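Monomethylamine methyltransferase MtmB1 (Methanosarcina barkeri, PDB 1NTH) catalyses the transfer of the methyl group of monomethylamine to the corrinoid cofactor of its partner protein MtmC, a step of methanogenesis from methylamine. Local coordinates at residues E50-D55 and S353-A358. Residues are numbered along the deposited sequence; the frame is centred on the assembly and turned at random. Where two conformers were deposited one is given.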
loop_
_atom_site.group_PDB
_atom_site.type_symbol
_atom_site.label_atom_id
_atom_site.label_comp_id
_atom_site.label_asym_id
_atom_site.label_seq_id
_atom_site.Cartn_x
_atom_site.Cartn_y
_atom_site.Cartn_z
ATOM N N GLU A 50 -11.440 -35.697 36.784
ATOM C CA GLU A 50 -11.282 -35.667 35.330
ATOM C C GLU A 50 -10.561 -34.411 34.864
ATOM O O GLU A 50 -10.771 -33.332 35.413
ATOM C CB GLU A 50 -12.641 -35.715 34.628
ATOM C CG GLU A 50 -13.367 -37.039 34.692
ATOM C CD GLU A 50 -14.493 -37.110 33.675
ATOM O OE1 GLU A 50 -15.379 -36.227 33.701
ATOM O OE2 GLU A 50 -14.492 -38.043 32.844
ATOM N N PHE A 51 -9.714 -34.556 33.849
ATOM C CA PHE A 51 -8.998 -33.413 33.287
ATOM C C PHE A 51 -9.899 -32.754 32.248
ATOM O O PHE A 51 -9.974 -31.529 32.157
ATOM C CB PHE A 51 -7.698 -33.852 32.613
ATOM C CG PHE A 51 -6.642 -34.304 33.572
ATOM C CD1 PHE A 51 -6.625 -35.613 34.043
ATOM C CD2 PHE A 51 -5.661 -33.419 34.007
ATOM C CE1 PHE A 51 -5.640 -36.032 34.934
ATOM C CE2 PHE A 51 -4.676 -33.827 34.896
ATOM C CZ PHE A 51 -4.664 -35.138 35.360
ATOM N N ILE A 52 -10.576 -33.587 31.465
ATOM C CA ILE A 52 -11.489 -33.116 30.427
ATOM C C ILE A 52 -12.849 -33.726 30.747
ATOM O O ILE A 52 -12.988 -34.946 30.804
ATOM C CB ILE A 52 -11.054 -33.601 29.028
ATOM C CG1 ILE A 52 -9.572 -33.297 28.797
ATOM C CG2 ILE A 52 -11.903 -32.925 27.962
ATOM C CD1 ILE A 52 -9.228 -31.830 28.846
ATOM N N PRO A 53 -13.875 -32.885 30.945
ATOM C CA PRO A 53 -15.221 -33.373 31.268
ATOM C C PRO A 53 -15.914 -34.184 30.183
ATOM O O PRO A 53 -15.730 -33.941 28.991
ATOM C CB PRO A 53 -15.983 -32.092 31.589
ATOM C CG PRO A 53 -15.340 -31.097 30.669
ATOM C CD PRO A 53 -13.867 -31.415 30.829
ATOM N N THR A 54 -16.717 -35.148 30.625
ATOM C CA THR A 54 -17.490 -36.010 29.739
ATOM C C THR A 54 -18.943 -35.980 30.217
ATOM O O THR A 54 -19.790 -36.717 29.716
ATOM C CB THR A 54 -16.978 -37.468 29.773
ATOM O OG1 THR A 54 -17.069 -37.982 31.108
ATOM C CG2 THR A 54 -15.529 -37.534 29.315
ATOM N N ASP A 55 -19.215 -35.122 31.198
ATOM C CA ASP A 55 -20.556 -34.968 31.760
ATOM C C ASP A 55 -21.098 -33.608 31.334
ATOM O O ASP A 55 -20.780 -32.588 31.948
ATOM C CB ASP A 55 -20.497 -35.033 33.290
ATOM C CG ASP A 55 -21.874 -35.014 33.934
ATOM O OD1 ASP A 55 -22.795 -34.379 33.382
ATOM O OD2 ASP A 55 -22.032 -35.627 35.011
ATOM N N SER A 353 -0.190 -29.820 26.480
ATOM C CA SER A 353 -0.583 -29.869 25.075
ATOM C C SER A 353 -1.689 -30.908 24.886
ATOM O O SER A 353 -2.628 -30.702 24.117
ATOM C CB SER A 353 0.623 -30.213 24.197
ATOM O OG SER A 353 0.253 -30.260 22.828
ATOM N N ILE A 354 -1.586 -32.027 25.596
ATOM C CA ILE A 354 -2.606 -33.064 25.502
ATOM C C ILE A 354 -3.929 -32.502 26.025
ATOM O O ILE A 354 -4.971 -32.628 25.382
ATOM C CB ILE A 354 -2.217 -34.309 26.335
ATOM C CG1 ILE A 354 -1.017 -35.007 25.690
ATOM C CG2 ILE A 354 -3.410 -35.254 26.463
ATOM C CD1 ILE A 354 -0.392 -36.092 26.563
ATOM N N THR A 355 -3.871 -31.864 27.189
ATOM C CA THR A 355 -5.054 -31.283 27.811
ATOM C C THR A 355 -5.696 -30.199 26.946
ATOM O O THR A 355 -6.907 -30.216 26.716
ATOM C CB THR A 355 -4.705 -30.671 29.180
ATOM O OG1 THR A 355 -4.107 -31.675 30.010
ATOM C CG2 THR A 355 -5.955 -30.125 29.862
ATOM N N ASP A 356 -4.883 -29.260 26.471
ATOM C CA ASP A 356 -5.384 -28.164 25.646
ATOM C C ASP A 356 -5.972 -28.634 24.319
ATOM O O ASP A 356 -7.025 -28.163 23.891
ATOM C CB ASP A 356 -4.271 -27.149 25.370
ATOM C CG ASP A 356 -3.853 -26.387 26.614
ATOM O OD1 ASP A 356 -4.663 -26.311 27.566
ATOM O OD2 ASP A 356 -2.724 -25.851 26.631
ATOM N N THR A 357 -5.285 -29.559 23.663
ATOM C CA THR A 357 -5.757 -30.078 22.387
ATOM C C THR A 357 -7.082 -30.822 22.545
ATOM O O THR A 357 -8.051 -30.547 21.835
ATOM C CB THR A 357 -4.708 -31.022 21.761
ATOM O OG1 THR A 357 -3.493 -30.297 21.538
ATOM C CG2 THR A 357 -5.209 -31.588 20.439
ATOM N N ALA A 358 -7.137 -31.755 23.490
ATOM C CA ALA A 358 -8.356 -32.526 23.698
ATOM C C ALA A 358 -9.522 -31.700 24.234
ATOM O O ALA A 358 -10.675 -31.985 23.918
ATOM C CB ALA A 358 -8.073 -33.690 24.634
#
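Ile-52 meets helix 343-359 with the end of its longer branch, CD1 lying 3.5 Å from Thr-355 O and 3.8 Å from Thr-355 CG2. CG1 stands opposite the carbonyl carbon about CA-CB (chi1 -50°), and a second bend at chi2 (-61°) brings CD1 against the helix residue, whose side chain it crosses at a slant. This is one of two modelled conformers of Ile-52, and the exact reach of CD1 is less certain for it. One turn further on, Ala-358 CB faces the loop and approaches Ile-52 CG1 at a looser 4.4 Å, while the shorter branch, CG2, comes to 4.3 Å from Ala-358 O. No hydrogen bond joins the two segments; the contact is buried van der Waals packing, with the isoleucine methyl set against a carbonyl oxygen and a methyl. In this TIM-barrel protein, helix 343-359 connects the parallel, paired strands 330-333 and 363-366 in a beta-alpha-beta crossover, and the loop leading from helix 24-42 to helix 56-73 packs on it. In Thr-355, chi1 of -56° sets OG1 beside the backbone N and leaves CG2 anti to it, toward CD1 of Ile-52; the hydroxyl is turned back along the helix and bonded to Ala-351 O. Thr-355 O, the polar atom against CD1, also bonds Ser-359 OG. Leu-405 of helix 398-410 touches both Thr-355 and Phe-51. The loop backbone is held by two other helices: Asn-402 OD1 of helix 398-410 accepts from the N atoms of Phe-51 and Ile-52, and Trp-317 NE1 of helix 309-325 bonds to Glu-50 O. Farther out, Thr-54 OG1 donates to the syn lone pair of Glu-50 OE2 (3.1 Å), tying the two ends of the bend that carries Ile-52.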